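Side-chain contacts in periplasmic solute binding protein (Pectobacterium atrosepticum, PDB 4RY1), which probably captures a sugar in the periplasm and delivers it to an ABC-type importer: residues G11-Q14 against R15-A18; M62-D65 against W66-P70; D250-I253 against Y254-S258; L334-I338 against G339-P343. All coordinates share one frame; numbering follows the deposited sequence. Where two conformers were deposited one is given.

Interaction 1 (G11-Q14 against R15-A18); sequences GGNQ and RHEA. With ACT (acetate ion), chain F.
Gly-12 O serves two parts of His-16 at once: it accepts the backbone N-H of that residue at 2.9 Å, in the plane of its carbonyl, and it lies 3.3 Å above the imidazole, over the ring centre. Asn-13 meets the same ring differently, its OD1 coming in at the edge, 3.5 Å from His-16 CD2, with the amide turned 56° from the imidazole plane. At the next two positions, Glu-17 N donates to Asn-13 O and Ala-18 N to Gln-14 O, while water 1 joins the side chains by donating 2.7 Å bonds to Gln-14 OE1 and Glu-17 OE1.

Here the chain enters helix 13-29, the crossover helix of the beta-alpha-beta unit formed with strands 3-10 and 33-40; Gly-12 holds the N-cap position. Gly-11 just before it has a backbone conformation that calls for glycine, and Arg-15 NH1 passes 3.6 Å from its CA.

The Arg-15 chain leaves the helix with CG anti to the backbone N (chi1 178°) and bends at chi3, which brings the guanidinium to a bound acetate, probably from the crystallisation liquor. Arg-15 NH2 donates almost straight to the acetate OXT at 3.0 Å, and NH1 reaches its second oxygen. Behind them, Gln-322 O takes up Arg-15 NE and Trp-10 O binds NH1, whereas Trp-9 NE1 pairs with His-16 ND1.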
loop_
_atom_site.group_PDB
_atom_site.type_symbol
_atom_site.label_atom_id
_atom_site.label_comp_id
_atom_site.label_asym_id
_atom_site.label_seq_id
_atom_site.Cartn_x
_atom_site.Cartn_y
_atom_site.Cartn_z
ATOM N N GLY A 11 3.625 -13.033 -0.527
ATOM C CA GLY A 11 4.765 -12.303 0.020
ATOM C C GLY A 11 6.075 -12.969 -0.335
ATOM O O GLY A 11 6.125 -13.848 -1.180
ATOM N N GLY A 12 7.128 -12.500 0.312
ATOM C CA GLY A 12 8.459 -13.034 0.112
ATOM C C GLY A 12 8.766 -14.121 1.125
ATOM O O GLY A 12 7.966 -14.408 2.033
ATOM N N ASN A 13 9.966 -14.684 1.015
ATOM C CA ASN A 13 10.328 -15.862 1.792
ATOM C C ASN A 13 10.412 -15.573 3.298
ATOM O O ASN A 13 10.204 -16.469 4.104
ATOM C CB ASN A 13 11.622 -16.456 1.258
ATOM C CG ASN A 13 11.431 -17.085 -0.088
ATOM O OD1 ASN A 13 10.360 -17.596 -0.386
ATOM N ND2 ASN A 13 12.481 -17.108 -0.879
ATOM N N GLN A 14 10.735 -14.340 3.678
ATOM C CA GLN A 14 10.768 -14.004 5.122
ATOM C C GLN A 14 9.364 -14.033 5.697
ATOM O O GLN A 14 9.148 -14.571 6.760
ATOM C CB GLN A 14 11.468 -12.680 5.390
ATOM C CG GLN A 14 12.923 -12.724 4.997
ATOM C CD GLN A 14 13.813 -13.347 6.036
ATOM O OE1 GLN A 14 13.359 -13.772 7.113
ATOM N NE2 GLN A 14 15.103 -13.389 5.735
ATOM N N ARG A 15 8.399 -13.470 4.983
ATOM C CA ARG A 15 7.015 -13.562 5.417
ATOM C C ARG A 15 6.546 -15.017 5.406
ATOM O O ARG A 15 5.810 -15.437 6.303
ATOM C CB ARG A 15 6.096 -12.654 4.563
ATOM C CG ARG A 15 4.628 -12.767 4.967
ATOM C CD ARG A 15 3.717 -11.907 4.130
ATOM N NE ARG A 15 3.974 -10.485 4.259
ATOM C CZ ARG A 15 3.682 -9.567 3.345
ATOM N NH1 ARG A 15 3.106 -9.910 2.203
ATOM N NH2 ARG A 15 3.931 -8.283 3.582
ATOM N N HIS A 16 6.945 -15.781 4.392
ATOM C CA HIS A 16 6.514 -17.179 4.336
ATOM C C HIS A 16 6.984 -17.968 5.551
ATOM O O HIS A 16 6.204 -18.697 6.171
ATOM C CB HIS A 16 6.996 -17.881 3.065
ATOM C CG HIS A 16 6.439 -17.328 1.806
ATOM N ND1 HIS A 16 5.225 -16.689 1.723
ATOM C CD2 HIS A 16 6.959 -17.321 0.563
ATOM C CE1 HIS A 16 5.014 -16.314 0.481
ATOM N NE2 HIS A 16 6.051 -16.691 -0.246
ATOM N N GLU A 17 8.264 -17.823 5.891
ATOM C CA GLU A 17 8.796 -18.551 7.054
ATOM C C GLU A 17 8.037 -18.184 8.332
ATOM O O GLU A 17 7.672 -19.030 9.140
ATOM C CB GLU A 17 10.290 -18.292 7.236
ATOM C CG GLU A 17 10.876 -19.079 8.412
ATOM C CD GLU A 17 12.262 -18.613 8.811
ATOM O OE1 GLU A 17 13.002 -18.029 7.985
ATOM O OE2 GLU A 17 12.624 -18.801 9.991
ATOM N N ALA A 18 7.826 -16.898 8.513
ATOM C CA ALA A 18 7.226 -16.411 9.741
ATOM C C ALA A 18 5.783 -16.870 9.836
ATOM O O ALA A 18 5.277 -17.176 10.914
ATOM C CB ALA A 18 7.318 -14.902 9.778
HETATM C C ACT F . 3.872 -6.719 0.389
HETATM O O ACT F . 3.652 -7.884 -0.019
HETATM O OXT ACT F . 3.315 -6.329 1.427
HETATM C CH3 ACT F . 4.798 -5.770 -0.339
HETATM O O HOH W 1 14.403 -15.788 8.608
#

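Interaction 2 (M62-D65 against W66-P70)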
loop_
_atom_site.group_PDB
_atom_site.type_symbol
_atom_site.label_atom_id
_atom_site.label_comp_id
_atom_site.label_asym_id
_atom_site.label_seq_id
_atom_site.Cartn_x
_atom_site.Cartn_y
_atom_site.Cartn_z
ATOM N N MET A 62 -8.197 -16.217 3.901
ATOM C CA MET A 62 -7.490 -15.582 2.783
ATOM C C MET A 62 -6.873 -14.269 3.226
ATOM O O MET A 62 -7.557 -13.423 3.805
ATOM C CB MET A 62 -8.472 -15.250 1.661
ATOM C CG MET A 62 -9.172 -16.451 1.035
ATOM S SD MET A 62 -10.818 -16.085 0.248
ATOM C CE MET A 62 -11.790 -16.161 1.787
ATOM N N ARG A 63 -5.620 -14.044 2.864
ATOM C CA ARG A 63 -5.105 -12.667 2.856
ATOM C C ARG A 63 -5.722 -11.952 1.644
ATOM O O ARG A 63 -5.729 -12.499 0.547
ATOM C CB ARG A 63 -3.595 -12.609 2.768
ATOM C CG ARG A 63 -2.990 -11.236 3.029
ATOM C CD ARG A 63 -1.530 -11.190 2.616
ATOM N NE ARG A 63 -0.935 -9.864 2.772
ATOM C CZ ARG A 63 -0.101 -9.502 3.744
ATOM N NH1 ARG A 63 0.242 -10.365 4.683
ATOM N NH2 ARG A 63 0.380 -8.260 3.741
ATOM N N ILE A 64 -6.234 -10.750 1.865
ATOM C CA ILE A 64 -6.791 -9.948 0.804
ATOM C C ILE A 64 -6.352 -8.503 0.972
ATOM O O ILE A 64 -6.043 -8.061 2.074
ATOM C CB ILE A 64 -8.322 -10.008 0.737
ATOM C CG1 ILE A 64 -8.959 -9.494 2.030
ATOM C CG2 ILE A 64 -8.815 -11.411 0.378
ATOM C CD1 ILE A 64 -10.455 -9.263 1.907
ATOM N N ASP A 65 -6.270 -7.783 -0.130
ATOM C CA ASP A 65 -6.089 -6.345 -0.088
ATOM C C ASP A 65 -7.433 -5.658 0.182
ATOM O O ASP A 65 -8.487 -6.080 -0.321
ATOM C CB ASP A 65 -5.433 -5.833 -1.383
ATOM C CG ASP A 65 -3.994 -5.319 -1.206
ATOM O OD1 ASP A 65 -3.418 -5.291 -0.099
ATOM O OD2 ASP A 65 -3.414 -4.942 -2.227
ATOM N N TRP A 66 -7.381 -4.568 0.949
ATOM C CA TRP A 66 -8.584 -3.769 1.257
ATOM C C TRP A 66 -9.309 -3.294 0.001
ATOM O O TRP A 66 -10.546 -3.255 -0.063
ATOM C CB TRP A 66 -8.187 -2.599 2.157
ATOM C CG TRP A 66 -9.176 -1.503 2.312
ATOM C CD1 TRP A 66 -10.235 -1.465 3.165
ATOM C CD2 TRP A 66 -9.143 -0.251 1.642
ATOM N NE1 TRP A 66 -10.884 -0.259 3.040
ATOM C CE2 TRP A 66 -10.214 0.504 2.120
ATOM C CE3 TRP A 66 -8.294 0.312 0.681
ATOM C CZ2 TRP A 66 -10.461 1.793 1.677
ATOM C CZ3 TRP A 66 -8.541 1.588 0.248
ATOM C CH2 TRP A 66 -9.612 2.311 0.745
ATOM N N ASN A 67 -8.542 -2.933 -1.004
ATOM C CA ASN A 67 -9.121 -2.404 -2.233
ATOM C C ASN A 67 -9.750 -3.465 -3.117
ATOM O O ASN A 67 -10.308 -3.120 -4.170
ATOM C CB ASN A 67 -8.063 -1.604 -2.965
ATOM C CG ASN A 67 -6.747 -2.303 -2.995
ATOM O OD1 ASN A 67 -6.079 -2.471 -1.943
ATOM N ND2 ASN A 67 -6.344 -2.715 -4.159
ATOM N N TRP A 68 -9.721 -4.723 -2.669
ATOM C CA TRP A 68 -10.448 -5.809 -3.341
ATOM C C TRP A 68 -11.858 -5.983 -2.803
ATOM O O TRP A 68 -12.648 -6.757 -3.370
ATOM C CB TRP A 68 -9.728 -7.150 -3.260
ATOM C CG TRP A 68 -8.342 -7.148 -3.799
ATOM C CD1 TRP A 68 -7.727 -6.188 -4.565
ATOM C CD2 TRP A 68 -7.370 -8.155 -3.565
ATOM N NE1 TRP A 68 -6.437 -6.549 -4.819
ATOM C CE2 TRP A 68 -6.196 -7.766 -4.237
ATOM C CE3 TRP A 68 -7.383 -9.378 -2.876
ATOM C CZ2 TRP A 68 -5.031 -8.533 -4.207
ATOM C CZ3 TRP A 68 -6.225 -10.147 -2.866
ATOM C CH2 TRP A 68 -5.067 -9.713 -3.509
ATOM N N LEU A 69 -12.201 -5.280 -1.737
ATOM C CA LEU A 69 -13.536 -5.417 -1.167
ATOM C C LEU A 69 -14.660 -4.970 -2.122
ATOM O O LEU A 69 -15.731 -5.579 -2.119
ATOM C CB LEU A 69 -13.659 -4.753 0.202
ATOM C CG LEU A 69 -12.893 -5.440 1.328
ATOM C CD1 LEU A 69 -13.118 -4.686 2.629
ATOM C CD2 LEU A 69 -13.309 -6.893 1.495
ATOM N N PRO A 70 -14.438 -3.922 -2.953
ATOM C CA PRO A 70 -15.528 -3.649 -3.933
ATOM C C PRO A 70 -15.853 -4.832 -4.854
ATOM O O PRO A 70 -17.018 -5.195 -5.017
ATOM C CB PRO A 70 -15.018 -2.420 -4.683
ATOM C CG PRO A 70 -14.193 -1.732 -3.637
ATOM C CD PRO A 70 -13.443 -2.837 -2.944
HETATM O O HOH W 2 -4.825 -3.504 1.487
HETATM O O HOH W 3 -4.072 -4.215 -4.695
#
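Between Asp-65 and Trp-68 the chain turns sharply after strand 61-64, and Trp-68 N donates to Asp-65 O at 3.0 Å from well above the carbonyl plane. Leu-69 N donates to Trp-66 O as the chain winds into helix 69-74. The turn lays the Trp-68 indole beneath Asp-65: CG is anti to the carbonyl carbon (chi1 -56°), and Asp-65 CB sits over the five-membered ring, 3.6 Å from its centroid, in a CH-pi contact. The six-membered end runs on past Ile-64, whose CB touches Trp-68 CE3 at 3.8 Å. At the end of its CG1 branch, Ile-64 CD1 meets Leu-69 CD2, the two side chains crossing at about a right angle.

The Asp-65 carboxylate lies alongside the Asn-67 amide, whose OD1 is bonded to Lys-285; the planes are 51° apart. Water 3 links them, donating to Asp-65 OD2 at 2.7 Å and accepting from Asn-67 ND2, with a weak third bond from Trp-68 NE1. Water 2 bridges Asp-65 OD1 and Trp-66 N, and OD1 also binds a glycerol, probably from the crystallisation liquor, that may mark a pocket. These partners probably limit the rotation of the buried carboxylate, and water donors at both oxygens suit a charged group.

Interaction 3 (D250-I253 against Y254-S258); sequences DSAI and YTYSS
Ala-252 O and Ile-253 O receive the N-H groups of Tyr-256 and Ser-257, at 3.0 and 2.8 Å, as the loop after strand 245-249 winds into the short helix 253-257. This is the start of a helix, and its first turn is completed by solvent: water 4 donates to Asp-250 O and accepts from Tyr-254 N, while water 5 does the same between Ser-251 O and Thr-255 N. Each water thus stands in for a direct bond between residues four apart.

Among the side chains, Tyr-256 turns a ring edge to the acceptor of its own N-H, Ala-252 O lying in the ring plane, 3.4 Å from CD1. The same CD1 touches Ala-252 CB more loosely. Beyond the helix the Tyr-256 hydroxyl is bonded to Ala-162 O, and Tyr-233 packs edge-to-face against the ring. Tyr-254 leaves in a different direction, lying against Leu-347 of helix 346-356 and bonding through OH to Asn-345. Ile-253 likewise packs on that helix, against Leu-346 and Ala-350.

Ser-257 folds back over the preceding turn: OG, anti to the carbonyl carbon (chi1 -73°), lies 3.8 Å from Ile-253 CG2. Ser-258 OG in turn donates to Thr-255 O at 2.7 Å.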
loop_
_atom_site.group_PDB
_atom_site.type_symbol
_atom_site.label_atom_id
_atom_site.label_comp_id
_atom_site.label_asym_id
_atom_site.label_seq_id
_atom_site.Cartn_x
_atom_site.Cartn_y
_atom_site.Cartn_z
ATOM N N ASP A 250 4.172 2.079 4.302
ATOM C CA ASP A 250 5.196 1.620 5.262
ATOM C C ASP A 250 5.289 0.083 5.322
ATOM O O ASP A 250 6.336 -0.464 5.653
ATOM C CB ASP A 250 5.126 2.300 6.647
ATOM C CG ASP A 250 3.772 2.205 7.309
ATOM O OD1 ASP A 250 3.299 1.063 7.514
ATOM O OD2 ASP A 250 3.194 3.265 7.664
ATOM N N SER A 251 4.206 -0.599 4.927
ATOM C CA SER A 251 4.177 -2.072 4.844
ATOM C C SER A 251 5.070 -2.636 3.723
ATOM O O SER A 251 5.296 -3.845 3.656
ATOM C CB SER A 251 2.731 -2.534 4.643
ATOM O OG SER A 251 2.210 -2.021 3.441
ATOM N N ALA A 252 5.576 -1.764 2.855
ATOM C CA ALA A 252 6.491 -2.160 1.775
ATOM C C ALA A 252 7.960 -1.882 2.085
ATOM O O ALA A 252 8.845 -2.224 1.311
ATOM C CB ALA A 252 6.125 -1.420 0.497
ATOM N N ILE A 253 8.217 -1.207 3.193
ATOM C CA ILE A 253 9.595 -0.838 3.534
ATOM C C ILE A 253 10.531 -2.046 3.580
ATOM O O ILE A 253 11.623 -1.976 3.038
ATOM C CB ILE A 253 9.629 -0.044 4.858
ATOM C CG1 ILE A 253 9.033 1.354 4.627
ATOM C CG2 ILE A 253 11.043 0.018 5.429
ATOM C CD1 ILE A 253 8.744 2.116 5.910
ATOM N N TYR A 254 10.098 -3.148 4.193
ATOM C CA TYR A 254 10.966 -4.332 4.308
ATOM C C TYR A 254 11.339 -4.839 2.915
ATOM O O TYR A 254 12.487 -5.150 2.638
ATOM C CB TYR A 254 10.306 -5.444 5.138
ATOM C CG TYR A 254 10.523 -5.340 6.629
ATOM C CD1 TYR A 254 10.676 -4.108 7.255
ATOM C CD2 TYR A 254 10.560 -6.471 7.407
ATOM C CE1 TYR A 254 10.883 -4.019 8.621
ATOM C CE2 TYR A 254 10.759 -6.387 8.772
ATOM C CZ TYR A 254 10.921 -5.150 9.372
ATOM O OH TYR A 254 11.156 -5.037 10.737
ATOM N N THR A 255 10.354 -4.890 2.028
ATOM C CA THR A 255 10.598 -5.309 0.647
ATOM C C THR A 255 11.625 -4.426 -0.061
ATOM O O THR A 255 12.539 -4.909 -0.744
ATOM C CB THR A 255 9.293 -5.333 -0.156
ATOM O OG1 THR A 255 8.369 -6.235 0.469
ATOM C CG2 THR A 255 9.555 -5.747 -1.597
ATOM N N TYR A 256 11.456 -3.109 0.050
ATOM C CA TYR A 256 12.400 -2.182 -0.607
ATOM C C TYR A 256 13.768 -2.113 0.063
ATOM O O TYR A 256 14.764 -1.746 -0.566
ATOM C CB TYR A 256 11.790 -0.775 -0.813
ATOM C CG TYR A 256 10.850 -0.801 -1.996
ATOM C CD1 TYR A 256 9.635 -1.444 -1.904
ATOM C CD2 TYR A 256 11.213 -0.251 -3.232
ATOM C CE1 TYR A 256 8.775 -1.530 -2.981
ATOM C CE2 TYR A 256 10.361 -0.341 -4.332
ATOM C CZ TYR A 256 9.135 -0.969 -4.196
ATOM O OH TYR A 256 8.250 -1.129 -5.247
ATOM N N SER A 257 13.819 -2.505 1.330
ATOM C CA SER A 257 15.064 -2.565 2.068
ATOM C C SER A 257 15.853 -3.840 1.769
ATOM O O SER A 257 17.064 -3.884 1.985
ATOM C CB SER A 257 14.772 -2.504 3.569
ATOM O OG SER A 257 14.381 -1.206 3.963
ATOM N N SER A 258 15.161 -4.845 1.227
ATOM C CA SER A 258 15.634 -6.248 1.227
ATOM C C SER A 258 16.938 -6.451 0.450
ATOM O O SER A 258 17.788 -7.239 0.852
ATOM C CB SER A 258 14.529 -7.203 0.724
ATOM O OG SER A 258 14.245 -7.057 -0.671
HETATM O O HOH W 4 7.754 -2.986 5.910
HETATM O O HOH W 5 7.476 -5.407 2.964
#

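Interaction 4 (L334-I338 against G339-P343); sequences LLEDI and GVINP
Leu-335 and Ile-341 meet where the chain doubles back at the end of helix 329-337. Ile-341 can be followed outward: its CB rests against the Glu-336 backbone, 3.9 Å from CA; CG1, anti to the carbonyl carbon (chi1 -70°), continues to Leu-335 CB; and the tip, CD1, closes on that same methylene at 3.7 Å. The side chain therefore runs back over the helix turn that the backbone has just left, covering the helix end with hydrocarbon.

The backbone that permits this is a Schellman motif. Gly-339, with its positive phi of 84°, reverses the chain, and its N-H returns to Glu-336 O at 3.0 Å. Leu-335 O accepts from Ile-341 N, 3.1 Å away and well above the carbonyl plane, and takes a weak bond from Val-340 N as well. Glu-336 CA adds a nearly straight C-H...O contact to Ile-341 O, at 3.6 Å, and water 6 donates to both Ile-341 O and Glu-336 O.

Val-340 covers another part of the turn. Its CB approaches Leu-335 CB, and CG2 lies alongside Ile-338, 3.9 Å from CG1, the two side chains pointing the same way. Further on, Asn-342 ND2 donates to Gly-339 O at 3.0 Å.

Leu-335 also packs on Val-316 of helix 313-319, and with Ile-341 it touches the loop residue Leu-321, while Glu-336, in one of its two conformers, forms a salt bridge to Arg-352 of helix 346-356, the helix that the chain enters next.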
loop_
_atom_site.group_PDB
_atom_site.type_symbol
_atom_site.label_atom_id
_atom_site.label_comp_id
_atom_site.label_asym_id
_atom_site.label_seq_id
_atom_site.Cartn_x
_atom_site.Cartn_y
_atom_site.Cartn_z
ATOM N N LEU A 334 3.734 -5.898 22.803
ATOM C CA LEU A 334 4.579 -7.088 22.968
ATOM C C LEU A 334 5.848 -7.003 22.153
ATOM O O LEU A 334 6.944 -7.266 22.651
ATOM C CB LEU A 334 3.812 -8.377 22.655
ATOM C CG LEU A 334 4.624 -9.657 22.749
ATOM C CD1 LEU A 334 5.219 -9.889 24.125
ATOM C CD2 LEU A 334 3.728 -10.834 22.389
ATOM N N LEU A 335 5.704 -6.636 20.889
ATOM C CA LEU A 335 6.873 -6.525 20.019
ATOM C C LEU A 335 7.855 -5.430 20.490
ATOM O O LEU A 335 9.051 -5.571 20.316
ATOM C CB LEU A 335 6.468 -6.317 18.561
ATOM C CG LEU A 335 5.740 -7.481 17.910
ATOM C CD1 LEU A 335 5.539 -7.125 16.445
ATOM C CD2 LEU A 335 6.468 -8.801 18.058
ATOM N N GLU A 336 7.331 -4.345 21.037
ATOM C CA GLU A 336 8.201 -3.330 21.620
ATOM C C GLU A 336 8.906 -3.855 22.860
ATOM O O GLU A 336 10.120 -3.676 23.007
ATOM C CB GLU A 336 7.435 -2.070 21.962
ATOM C CG GLU A 336 8.390 -0.944 22.333
ATOM C CD GLU A 336 7.702 0.362 22.616
ATOM O OE1 GLU A 336 6.692 0.383 23.347
ATOM O OE2 GLU A 336 8.197 1.385 22.116
ATOM N N ASP A 337 8.160 -4.547 23.713
ATOM C CA ASP A 337 8.727 -5.072 24.967
ATOM C C ASP A 337 9.883 -6.051 24.726
ATOM O O ASP A 337 10.826 -6.125 25.502
ATOM C CB ASP A 337 7.642 -5.781 25.798
ATOM C CG ASP A 337 6.617 -4.819 26.394
ATOM O OD1 ASP A 337 6.855 -3.585 26.444
ATOM O OD2 ASP A 337 5.550 -5.314 26.826
ATOM N N ILE A 338 9.808 -6.839 23.653
ATOM C CA ILE A 338 10.853 -7.804 23.307
ATOM C C ILE A 338 11.895 -7.223 22.325
ATOM O O ILE A 338 12.781 -7.933 21.885
ATOM C CB ILE A 338 10.285 -9.159 22.817
ATOM C CG1 ILE A 338 9.619 -9.033 21.421
ATOM C CG2 ILE A 338 9.324 -9.718 23.862
ATOM C CD1 ILE A 338 9.228 -10.381 20.846
ATOM N N GLY A 339 11.756 -5.942 21.995
ATOM C CA GLY A 339 12.729 -5.207 21.196
ATOM C C GLY A 339 12.635 -5.331 19.683
ATOM O O GLY A 339 13.504 -4.834 18.981
ATOM N N VAL A 340 11.597 -6.012 19.188
ATOM C CA VAL A 340 11.419 -6.157 17.749
ATOM C C VAL A 340 11.017 -4.827 17.135
ATOM O O VAL A 340 11.501 -4.440 16.074
ATOM C CB VAL A 340 10.410 -7.273 17.476
ATOM C CG1 VAL A 340 9.974 -7.311 16.027
ATOM C CG2 VAL A 340 11.042 -8.598 17.835
ATOM N N ILE A 341 10.094 -4.153 17.808
ATOM C CA ILE A 341 9.830 -2.739 17.545
ATOM C C ILE A 341 10.843 -1.979 18.392
ATOM O O ILE A 341 10.922 -2.175 19.614
ATOM C CB ILE A 341 8.385 -2.343 17.899
ATOM C CG1 ILE A 341 7.401 -2.960 16.905
ATOM C CG2 ILE A 341 8.203 -0.835 17.915
ATOM C CD1 ILE A 341 5.964 -2.833 17.331
ATOM N N ASN A 342 11.612 -1.131 17.731
ATOM C CA ASN A 342 12.666 -0.340 18.391
ATOM C C ASN A 342 12.955 0.908 17.552
ATOM O O ASN A 342 12.559 0.969 16.378
ATOM C CB ASN A 342 13.918 -1.200 18.580
ATOM C CG ASN A 342 14.539 -1.603 17.260
ATOM O OD1 ASN A 342 15.126 -0.774 16.567
ATOM N ND2 ASN A 342 14.369 -2.870 16.878
ATOM N N PRO A 343 13.621 1.926 18.132
ATOM C CA PRO A 343 13.811 3.193 17.411
ATOM C C PRO A 343 14.799 3.145 16.243
ATOM O O PRO A 343 14.909 4.130 15.512
ATOM C CB PRO A 343 14.284 4.163 18.493
ATOM C CG PRO A 343 14.070 3.486 19.792
ATOM C CD PRO A 343 13.947 2.027 19.558
HETATM O O HOH W 6 12.058 -1.295 21.885
#

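In the fold
From the N terminus the four contacts come in series, none nesting within or crossing another; each lies within one continuous stretch, so none closes a long loop. Interaction 1 opens the helix that follows strand 3-10, and interaction 2 turns the chain from the neighbouring parallel strand 61-64 into helix 69-74. They meet where the Arg-15 and Arg-63 guanidinium groups gather beside the bound acetate. Interaction 3 starts a short helix after strand 245-249, about 5 Å from interaction 1 at the nearest atoms, while interaction 4 ends helix 329-337 and leads toward helix 346-356, on which Ile-253 and Tyr-254 rest. The 321-322 loop is shared: Gln-322 touches interactions 1 and 3, and Leu-321 interactions 3 and 4.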